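Local coordinates for CRISPR protein (Archaeoglobus fulgidus, PDB 4MJK), which probably serves as the Cas5 subunit of a type I-A Cascade complex, a CRISPR RNA-bearing assembly that recognises foreign nucleic acid in archaeal defence, at residues Y29-T34 and P126-F131; T35-V40 and L67-K72; A41-K46 and W145-I150. All coordinates share one frame; numbering follows the deposited sequence.

How the contacts relate
Following the chain, strand 2-10 is laid down first, and Tyr-29 to Lys-46 then leads into and along helix 33-46. The lead-in to the helix supplies the first side of contact 1, and successive turns of the helix those of contacts 2 and 3. Contact 2 closes the shortest loop, where strand 66-73 packs against the helix. Contact 1 closes a longer one, to strand 127-134, and encloses contact 2 completely. Contact 3 joins the far end of the helix to the loop 145-150 and crosses both of the others. Together they join the helix and its lead-in to two neighbouring strands of the antiparallel sheet and to the connection that leads into strand 157-170.

Contact 1 (Y29-T34 and P126-F131); sequences YYPPPT and PKIRWF
Tyr-30 and Pro-31 meet Ile-128 and Trp-130 where the chain enters the first helix of a ferredoxin-like (RRM-like) domain, the fold of the RAMP superfamily to which Cas5 proteins belong. Pro-32 is the N-cap of helix 33-46, so the two touching residues lie just ahead of the helix, over strand 127-134, which lies between strands 66-73 and 2-10. Ile-128 and Trp-130, two positions apart on that strand, both point to this side of the sheet.

The direct contacts are apolar. Ile-128 carries its CG1 branch opposite its own carbonyl carbon (chi1 -63°) and extends it fully (chi2 176°), which delivers the CD1 methyl to the rim of the Tyr-30 ring. It arrives in the ring plane, at the edge, with Ile-128 CD1 3.8 Å from Tyr-30 CD1. The same methyl is also near the proline ring, Ile-128 CD1 lying 4.2 Å from Pro-31 CD. Pro-31 in turn sets its CG against the benzo edge of the indole, 4.1 Å from Trp-130 CH2.

The indole is also held by its faces. Ile-128 CG2 lies 3.6 Å above one face of the Trp-130 ring, offset toward the rim, while Phe-36 from the helix stacks on the opposite face.

No direct hydrogen bond joins the two segments. The phenol oxygen of Tyr-30 is hydrogen-bonded to Pro-231 O, which ties down the far end of its ring, and the polar link across the contact is made by water. One water donates to Pro-31 O at 2.7 Å. The same water, lying in the plane of the indole at its edge, accepts the ring N-H, its oxygen 2.9 Å from Trp-130 NE1.

Contact 2 (T35-V40 and L67-K72); sequences TFLGAV and LAIGWK
Phe-36 and Leu-37, adjacent residues in the opening turns of helix 33-46, both rest on the end of Ile-69 from strand 66-73. This is the helix-on-sheet packing of the ferredoxin-like fold: the first helix lies across one face of the antiparallel sheet, and strand 66-73, at the sheet's edge within this chain, contributes a single side chain to these six helical residues.

Phe-36 comes first. With CG anti to the backbone nitrogen (chi1 -176°), the ring extends toward the sheet, where Phe-36 CD2 comes within 4.2 Å of Ile-69 CD1. The methyl approaches the ring obliquely.

Leu-37 follows. Its CB does not head straight for the strand, but the branched end comes closer, and Leu-37 CG lies 4.4 Å from Ile-69 CD1. Leu-132 touches all three of these side chains and fills in from the neighbouring strand 127-134. Ile-69 reaches this junction because its CG1 branch is opposite its backbone nitrogen (chi1 176°) and nearly straight beyond (chi2 169°), so that CD1 is the atom offered to both helix residues.

Further along, the backbone is linked by the i to i+4 bonds of a regular helix. Within it, Ala-39 N donates to Thr-35 O at 3.1 Å. One residue on, Val-40 N donates to Phe-36 O, also at 3.1 Å.

Contact 3 (A41-K46 and W145-I150); sequences AEAIAK and WKIHRI
The guanidinium of Arg-149 meets the carboxylate of Glu-42 with the two planes 70° apart, so the groups do not form a flat, two-pronged pair. Glu-42 OE2 lies at the guanidinium edge, in its plane, whereas OE1 approaches obliquely. Glu-42 is extended, its CG anti to the backbone N, while Arg-149 bends at chi2 (120°), which brings NE to OE1. The one hydrogen bond of this salt bridge is weak: Arg-149 NE gives its N-H to Glu-42 OE1 at 3.2 Å, with an N-H...O angle of 128°. Arg-149 NH2 stays 3.4 Å from the same Glu-42 OE1, which adds charge attraction. The His-148 imidazole carries Lys-146 O of its own segment 3.3 Å above one face, toward the rim.

The contact joins the last turns of helix 33-46 to the loop between helix 141-144 and strand 157-170. A ferredoxin-like domain normally has its second helix in this connection; here the helix is short, and the loop runs along the first helix. Replacing Glu-42 by an alanine would probably leave the Arg-149 guanidinium without this carboxylate, held by its weak bond from NH1 to Gly-151 O and freer to turn.

Ile-147 packs on Ala-39 and Val-40 of the helix and on Val-157. Ala-43 CB lies 4.3 Å from Ile-147 CG1, and the same methyl is 4.3 Å from Lys-146 O.

Contact 1 (Y29-T34 and P126-F131)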
loop_
_atom_site.group_PDB
_atom_site.type_symbol
_atom_site.label_atom_id
_atom_site.label_comp_id
_atom_site.label_asym_id
_atom_site.label_seq_id
_atom_site.Cartn_x
_atom_site.Cartn_y
_atom_site.Cartn_z
ATOM N N TYR A 29 -1.396 2.520 -13.856
ATOM C CA TYR A 29 -0.888 3.626 -13.043
ATOM C C TYR A 29 -2.027 4.200 -12.179
ATOM O O TYR A 29 -1.814 4.566 -11.012
ATOM C CB TYR A 29 -0.285 4.722 -13.928
ATOM C CG TYR A 29 1.026 4.359 -14.593
ATOM C CD1 TYR A 29 2.227 4.427 -13.892
ATOM C CD2 TYR A 29 1.068 3.979 -15.933
ATOM C CE1 TYR A 29 3.439 4.111 -14.507
ATOM C CE2 TYR A 29 2.279 3.668 -16.559
ATOM C CZ TYR A 29 3.454 3.733 -15.837
ATOM O OH TYR A 29 4.654 3.428 -16.433
ATOM N N TYR A 30 -3.239 4.265 -12.739
ATOM C CA TYR A 30 -4.370 4.864 -12.016
ATOM C C TYR A 30 -5.618 3.999 -12.002
ATOM O O TYR A 30 -5.802 3.158 -12.867
ATOM C CB TYR A 30 -4.754 6.212 -12.636
ATOM C CG TYR A 30 -3.715 7.272 -12.453
ATOM C CD1 TYR A 30 -3.552 7.895 -11.219
ATOM C CD2 TYR A 30 -2.888 7.656 -13.510
ATOM C CE1 TYR A 30 -2.590 8.868 -11.037
ATOM C CE2 TYR A 30 -1.927 8.630 -13.337
ATOM C CZ TYR A 30 -1.787 9.241 -12.089
ATOM O OH TYR A 30 -0.828 10.220 -11.884
ATOM N N PRO A 31 -6.518 4.238 -11.036
ATOM C CA PRO A 31 -7.791 3.511 -11.075
ATOM C C PRO A 31 -8.513 3.799 -12.387
ATOM O O PRO A 31 -8.639 4.966 -12.764
ATOM C CB PRO A 31 -8.583 4.130 -9.914
ATOM C CG PRO A 31 -7.541 4.640 -8.983
ATOM C CD PRO A 31 -6.453 5.169 -9.897
ATOM N N PRO A 32 -8.965 2.752 -13.085
ATOM C CA PRO A 32 -9.711 2.968 -14.334
ATOM C C PRO A 32 -10.967 3.810 -14.123
ATOM O O PRO A 32 -11.555 3.793 -13.039
ATOM C CB PRO A 32 -10.084 1.547 -14.772
ATOM C CG PRO A 32 -8.990 0.678 -14.155
ATOM C CD PRO A 32 -8.720 1.317 -12.815
ATOM N N PRO A 33 -11.371 4.567 -15.153
ATOM C CA PRO A 33 -12.574 5.398 -15.015
ATOM C C PRO A 33 -13.858 4.583 -14.781
ATOM O O PRO A 33 -14.743 5.076 -14.091
ATOM C CB PRO A 33 -12.626 6.189 -16.341
ATOM C CG PRO A 33 -11.767 5.431 -17.291
ATOM C CD PRO A 33 -10.692 4.775 -16.441
ATOM N N THR A 34 -13.969 3.369 -15.315
ATOM C CA THR A 34 -15.158 2.578 -14.981
ATOM C C THR A 34 -15.120 2.132 -13.520
ATOM O O THR A 34 -16.167 1.887 -12.911
ATOM C CB THR A 34 -15.375 1.360 -15.883
ATOM O OG1 THR A 34 -14.181 0.568 -15.937
ATOM C CG2 THR A 34 -15.749 1.808 -17.301
ATOM N N PRO A 126 -1.669 10.096 0.038
ATOM C CA PRO A 126 -1.706 10.380 -1.405
ATOM C C PRO A 126 -3.117 10.750 -1.877
ATOM O O PRO A 126 -4.089 10.103 -1.479
ATOM C CB PRO A 126 -1.262 9.060 -2.032
ATOM C CG PRO A 126 -1.524 8.029 -0.984
ATOM C CD PRO A 126 -1.345 8.692 0.333
ATOM N N LYS A 127 -3.214 11.771 -2.722
ATOM C CA LYS A 127 -4.494 12.281 -3.181
ATOM C C LYS A 127 -4.564 12.381 -4.702
ATOM O O LYS A 127 -3.584 12.730 -5.352
ATOM C CB LYS A 127 -4.748 13.674 -2.590
ATOM C CG LYS A 127 -5.071 13.659 -1.100
ATOM C CD LYS A 127 -5.489 15.051 -0.625
ATOM C CE LYS A 127 -4.353 16.049 -0.802
ATOM N NZ LYS A 127 -4.824 17.474 -0.728
ATOM N N ILE A 128 -5.738 12.077 -5.247
ATOM C CA ILE A 128 -6.014 12.233 -6.674
ATOM C C ILE A 128 -7.289 13.057 -6.842
ATOM O O ILE A 128 -8.230 12.888 -6.068
ATOM C CB ILE A 128 -6.219 10.844 -7.363
ATOM C CG1 ILE A 128 -4.928 10.019 -7.281
ATOM C CG2 ILE A 128 -6.662 11.038 -8.831
ATOM C CD1 ILE A 128 -5.061 8.608 -7.830
ATOM N N ARG A 129 -7.309 13.965 -7.819
ATOM C CA ARG A 129 -8.508 14.741 -8.114
ATOM C C ARG A 129 -9.164 14.258 -9.410
ATOM O O ARG A 129 -8.490 14.138 -10.447
ATOM C CB ARG A 129 -8.181 16.239 -8.224
ATOM C CG ARG A 129 -9.410 17.109 -8.589
ATOM C CD ARG A 129 -9.102 18.626 -8.558
ATOM N NE ARG A 129 -8.631 19.040 -7.238
ATOM C CZ ARG A 129 -7.815 20.067 -7.021
ATOM N NH1 ARG A 129 -7.382 20.793 -8.040
ATOM N NH2 ARG A 129 -7.428 20.371 -5.789
ATOM N N TRP A 130 -10.465 13.987 -9.350
ATOM C CA TRP A 130 -11.246 13.662 -10.542
ATOM C C TRP A 130 -12.091 14.857 -10.964
ATOM O O TRP A 130 -12.583 15.619 -10.123
ATOM C CB TRP A 130 -12.171 12.467 -10.304
ATOM C CG TRP A 130 -11.549 11.129 -10.596
ATOM C CD1 TRP A 130 -11.597 10.432 -11.773
ATOM C CD2 TRP A 130 -10.803 10.320 -9.679
ATOM N NE1 TRP A 130 -10.918 9.234 -11.646
ATOM C CE2 TRP A 130 -10.419 9.146 -10.370
ATOM C CE3 TRP A 130 -10.417 10.480 -8.347
ATOM C CZ2 TRP A 130 -9.658 8.135 -9.770
ATOM C CZ3 TRP A 130 -9.675 9.458 -7.739
ATOM C CH2 TRP A 130 -9.296 8.309 -8.454
ATOM N N PHE A 131 -12.246 15.017 -12.275
ATOM C CA PHE A 131 -13.077 16.064 -12.847
ATOM C C PHE A 131 -14.002 15.327 -13.799
ATOM O O PHE A 131 -13.560 14.797 -14.833
ATOM C CB PHE A 131 -12.184 17.092 -13.573
ATOM C CG PHE A 131 -12.916 18.304 -14.118
ATOM C CD1 PHE A 131 -14.271 18.486 -13.910
ATOM C CD2 PHE A 131 -12.219 19.270 -14.840
ATOM C CE1 PHE A 131 -14.929 19.613 -14.420
ATOM C CE2 PHE A 131 -12.874 20.409 -15.343
ATOM C CZ PHE A 131 -14.228 20.569 -15.130
HETATM O O HOH W 1 -10.217 7.033 -13.413
#

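Contact 2 (T35-V40 and L67-K72)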
loop_
_atom_site.group_PDB
_atom_site.type_symbol
_atom_site.label_atom_id
_atom_site.label_comp_id
_atom_site.label_asym_id
_atom_site.label_seq_id
_atom_site.Cartn_x
_atom_site.Cartn_y
_atom_site.Cartn_z
ATOM N N THR A 35 -13.912 2.027 -12.964
ATOM C CA THR A 35 -13.762 1.669 -11.554
ATOM C C THR A 35 -14.246 2.810 -10.656
ATOM O O THR A 35 -14.968 2.585 -9.677
ATOM C CB THR A 35 -12.311 1.252 -11.224
ATOM O OG1 THR A 35 -11.967 0.098 -12.011
ATOM C CG2 THR A 35 -12.157 0.898 -9.748
ATOM N N PHE A 36 -13.863 4.036 -11.003
ATOM C CA PHE A 36 -14.339 5.212 -10.297
ATOM C C PHE A 36 -15.850 5.336 -10.432
ATOM O O PHE A 36 -16.545 5.612 -9.451
ATOM C CB PHE A 36 -13.688 6.487 -10.839
ATOM C CG PHE A 36 -14.080 7.712 -10.079
ATOM C CD1 PHE A 36 -13.344 8.120 -8.970
ATOM C CD2 PHE A 36 -15.211 8.429 -10.429
ATOM C CE1 PHE A 36 -13.711 9.236 -8.249
ATOM C CE2 PHE A 36 -15.581 9.551 -9.709
ATOM C CZ PHE A 36 -14.840 9.953 -8.617
ATOM N N LEU A 37 -16.362 5.137 -11.648
ATOM C CA LEU A 37 -17.813 5.191 -11.867
ATOM C C LEU A 37 -18.552 4.093 -11.100
ATOM O O LEU A 37 -19.646 4.319 -10.610
ATOM C CB LEU A 37 -18.162 5.115 -13.360
ATOM C CG LEU A 37 -17.842 6.381 -14.161
ATOM C CD1 LEU A 37 -18.069 6.151 -15.636
ATOM C CD2 LEU A 37 -18.656 7.591 -13.668
ATOM N N GLY A 38 -17.964 2.903 -11.018
ATOM C CA GLY A 38 -18.559 1.819 -10.247
ATOM C C GLY A 38 -18.673 2.175 -8.772
ATOM O O GLY A 38 -19.612 1.759 -8.095
ATOM N N ALA A 39 -17.708 2.939 -8.264
ATOM C CA ALA A 39 -17.745 3.384 -6.870
ATOM C C ALA A 39 -18.877 4.384 -6.647
ATOM O O ALA A 39 -19.585 4.314 -5.644
ATOM C CB ALA A 39 -16.403 3.983 -6.449
ATOM N N VAL A 40 -19.040 5.319 -7.581
ATOM C CA VAL A 40 -20.183 6.227 -7.535
ATOM C C VAL A 40 -21.490 5.419 -7.536
ATOM O O VAL A 40 -22.385 5.648 -6.716
ATOM C CB VAL A 40 -20.180 7.212 -8.724
ATOM C CG1 VAL A 40 -21.379 8.174 -8.625
ATOM C CG2 VAL A 40 -18.881 7.990 -8.767
ATOM N N LEU A 67 -20.088 13.070 -20.045
ATOM C CA LEU A 67 -19.425 13.754 -21.146
ATOM C C LEU A 67 -17.901 13.682 -21.027
ATOM O O LEU A 67 -17.199 13.663 -22.036
ATOM C CB LEU A 67 -19.859 15.216 -21.188
ATOM C CG LEU A 67 -21.349 15.370 -21.508
ATOM C CD1 LEU A 67 -21.735 16.847 -21.545
ATOM C CD2 LEU A 67 -21.694 14.656 -22.817
ATOM N N ALA A 68 -17.400 13.664 -19.791
ATOM C CA ALA A 68 -15.955 13.685 -19.576
ATOM C C ALA A 68 -15.596 13.079 -18.241
ATOM O O ALA A 68 -16.332 13.227 -17.270
ATOM C CB ALA A 68 -15.439 15.118 -19.648
ATOM N N ILE A 69 -14.446 12.408 -18.187
ATOM C CA ILE A 69 -13.872 12.006 -16.914
ATOM C C ILE A 69 -12.368 12.008 -17.035
ATOM O O ILE A 69 -11.808 11.289 -17.861
ATOM C CB ILE A 69 -14.373 10.626 -16.441
ATOM C CG1 ILE A 69 -13.657 10.228 -15.138
ATOM C CG2 ILE A 69 -14.169 9.574 -17.517
ATOM C CD1 ILE A 69 -14.271 8.994 -14.453
ATOM N N GLY A 70 -11.728 12.856 -16.239
ATOM C CA GLY A 70 -10.276 12.980 -16.217
ATOM C C GLY A 70 -9.813 13.074 -14.774
ATOM O O GLY A 70 -10.623 13.308 -13.873
ATOM N N TRP A 71 -8.516 12.902 -14.545
ATOM C CA TRP A 71 -7.993 12.905 -13.193
ATOM C C TRP A 71 -6.525 13.267 -13.228
ATOM O O TRP A 71 -5.880 13.184 -14.276
ATOM C CB TRP A 71 -8.169 11.526 -12.535
ATOM C CG TRP A 71 -7.526 10.414 -13.327
ATOM C CD1 TRP A 71 -6.274 9.890 -13.149
ATOM C CD2 TRP A 71 -8.092 9.726 -14.450
ATOM N NE1 TRP A 71 -6.035 8.908 -14.086
ATOM C CE2 TRP A 71 -7.139 8.796 -14.899
ATOM C CE3 TRP A 71 -9.323 9.810 -15.116
ATOM C CZ2 TRP A 71 -7.375 7.940 -15.966
ATOM C CZ3 TRP A 71 -9.558 8.956 -16.185
ATOM C CH2 TRP A 71 -8.585 8.039 -16.602
ATOM N N LYS A 72 -6.014 13.691 -12.074
ATOM C CA LYS A 72 -4.606 14.005 -11.916
ATOM C C LYS A 72 -4.195 13.834 -10.461
ATOM O O LYS A 72 -5.008 14.016 -9.548
ATOM C CB LYS A 72 -4.304 15.435 -12.380
ATOM C CG LYS A 72 -4.948 16.495 -11.522
ATOM C CD LYS A 72 -4.796 17.880 -12.128
ATOM C CE LYS A 72 -5.524 18.917 -11.275
ATOM N NZ LYS A 72 -5.431 20.324 -11.831
#

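Contact 3 (A41-K46 and W145-I150)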
loop_
_atom_site.group_PDB
_atom_site.type_symbol
_atom_site.label_atom_id
_atom_site.label_comp_id
_atom_site.label_asym_id
_atom_site.label_seq_id
_atom_site.Cartn_x
_atom_site.Cartn_y
_atom_site.Cartn_z
ATOM N N ALA A 41 -21.588 4.466 -8.459
ATOM C CA ALA A 41 -22.784 3.641 -8.581
ATOM C C ALA A 41 -23.076 2.883 -7.284
ATOM O O ALA A 41 -24.215 2.858 -6.818
ATOM C CB ALA A 41 -22.647 2.667 -9.751
ATOM N N GLU A 42 -22.046 2.268 -6.705
ATOM C CA GLU A 42 -22.199 1.579 -5.423
ATOM C C GLU A 42 -22.692 2.515 -4.320
ATOM O O GLU A 42 -23.521 2.126 -3.496
ATOM C CB GLU A 42 -20.887 0.915 -4.976
ATOM C CG GLU A 42 -20.965 0.331 -3.561
ATOM C CD GLU A 42 -19.776 -0.541 -3.172
ATOM O OE1 GLU A 42 -18.720 -0.468 -3.833
ATOM O OE2 GLU A 42 -19.903 -1.306 -2.187
ATOM N N ALA A 43 -22.169 3.738 -4.290
ATOM C CA ALA A 43 -22.552 4.692 -3.249
ATOM C C ALA A 43 -24.006 5.114 -3.420
ATOM O O ALA A 43 -24.718 5.354 -2.442
ATOM C CB ALA A 43 -21.642 5.896 -3.264
ATOM N N ILE A 44 -24.442 5.196 -4.672
ATOM C CA ILE A 44 -25.827 5.526 -4.977
ATOM C C ILE A 44 -26.758 4.375 -4.591
ATOM O O ILE A 44 -27.810 4.590 -3.988
ATOM C CB ILE A 44 -26.010 5.869 -6.465
ATOM C CG1 ILE A 44 -25.300 7.186 -6.800
ATOM C CG2 ILE A 44 -27.488 5.962 -6.808
ATOM C CD1 ILE A 44 -25.236 7.480 -8.299
ATOM N N ALA A 45 -26.356 3.155 -4.929
ATOM C CA ALA A 45 -27.153 1.972 -4.625
ATOM C C ALA A 45 -27.358 1.794 -3.123
ATOM O O ALA A 45 -28.474 1.541 -2.676
ATOM C CB ALA A 45 -26.524 0.733 -5.225
ATOM N N LYS A 46 -26.281 1.924 -2.355
ATOM C CA LYS A 46 -26.358 1.803 -0.901
ATOM C C LYS A 46 -27.317 2.822 -0.297
ATOM O O LYS A 46 -28.156 2.479 0.536
ATOM C CB LYS A 46 -24.979 1.953 -0.261
ATOM C CG LYS A 46 -24.086 0.742 -0.435
ATOM C CD LYS A 46 -22.929 0.773 0.554
ATOM C CE LYS A 46 -22.239 -0.577 0.642
ATOM N NZ LYS A 46 -21.427 -0.686 1.889
ATOM N N TRP A 145 -19.615 12.273 -1.476
ATOM C CA TRP A 145 -18.864 12.273 -0.215
ATOM C C TRP A 145 -18.775 10.889 0.431
ATOM O O TRP A 145 -17.920 10.659 1.277
ATOM C CB TRP A 145 -19.482 13.240 0.782
ATOM C CG TRP A 145 -19.186 14.673 0.511
ATOM C CD1 TRP A 145 -19.987 15.572 -0.136
ATOM C CD2 TRP A 145 -18.006 15.389 0.891
ATOM N NE1 TRP A 145 -19.377 16.801 -0.177
ATOM C CE2 TRP A 145 -18.159 16.714 0.442
ATOM C CE3 TRP A 145 -16.834 15.033 1.573
ATOM C CZ2 TRP A 145 -17.188 17.692 0.657
ATOM C CZ3 TRP A 145 -15.870 16.002 1.775
ATOM C CH2 TRP A 145 -16.053 17.317 1.322
ATOM N N LYS A 146 -19.654 9.980 0.008
ATOM C CA LYS A 146 -19.819 8.671 0.639
ATOM C C LYS A 146 -18.994 7.545 0.004
ATOM O O LYS A 146 -19.198 6.355 0.294
ATOM C CB LYS A 146 -21.297 8.289 0.646
ATOM C CG LYS A 146 -22.179 9.183 1.533
ATOM C CD LYS A 146 -23.611 8.640 1.553
ATOM C CE LYS A 146 -24.511 9.407 2.511
ATOM N NZ LYS A 146 -24.822 10.770 2.001
ATOM N N ILE A 147 -18.069 7.917 -0.869
ATOM C CA ILE A 147 -17.214 6.929 -1.511
ATOM C C ILE A 147 -16.101 6.516 -0.540
ATOM O O ILE A 147 -15.327 7.372 -0.097
ATOM C CB ILE A 147 -16.623 7.498 -2.798
ATOM C CG1 ILE A 147 -17.737 7.716 -3.835
ATOM C CG2 ILE A 147 -15.530 6.570 -3.352
ATOM C CD1 ILE A 147 -17.290 8.512 -5.058
ATOM N N HIS A 148 -16.020 5.218 -0.222
ATOM C CA HIS A 148 -15.052 4.700 0.758
ATOM C C HIS A 148 -14.069 3.699 0.161
ATOM O O HIS A 148 -13.096 3.310 0.816
ATOM C CB HIS A 148 -15.760 4.018 1.937
ATOM C CG HIS A 148 -16.720 4.911 2.663
ATOM N ND1 HIS A 148 -16.365 6.157 3.127
ATOM C CD2 HIS A 148 -18.017 4.736 3.004
ATOM C CE1 HIS A 148 -17.402 6.718 3.722
ATOM N NE2 HIS A 148 -18.421 5.872 3.661
ATOM N N ARG A 149 -14.338 3.259 -1.065
ATOM C CA ARG A 149 -13.367 2.436 -1.764
ATOM C C ARG A 149 -13.414 2.643 -3.268
ATOM O O ARG A 149 -14.464 2.884 -3.847
ATOM C CB ARG A 149 -13.539 0.959 -1.418
ATOM C CG ARG A 149 -14.884 0.399 -1.792
ATOM C CD ARG A 149 -14.709 -0.727 -2.760
ATOM N NE ARG A 149 -15.910 -1.548 -2.860
ATOM C CZ ARG A 149 -15.922 -2.775 -3.368
ATOM N NH1 ARG A 149 -14.796 -3.312 -3.821
ATOM N NH2 ARG A 149 -17.059 -3.457 -3.427
ATOM N N ILE A 150 -12.251 2.566 -3.892
ATOM C CA ILE A 150 -12.164 2.643 -5.345
ATOM C C ILE A 150 -11.292 1.488 -5.801
ATOM O O ILE A 150 -10.079 1.503 -5.617
ATOM C CB ILE A 150 -11.584 3.992 -5.798
ATOM C CG1 ILE A 150 -12.529 5.125 -5.368
ATOM C CG2 ILE A 150 -11.375 4.000 -7.323
ATOM C CD1 ILE A 150 -11.956 6.518 -5.543
#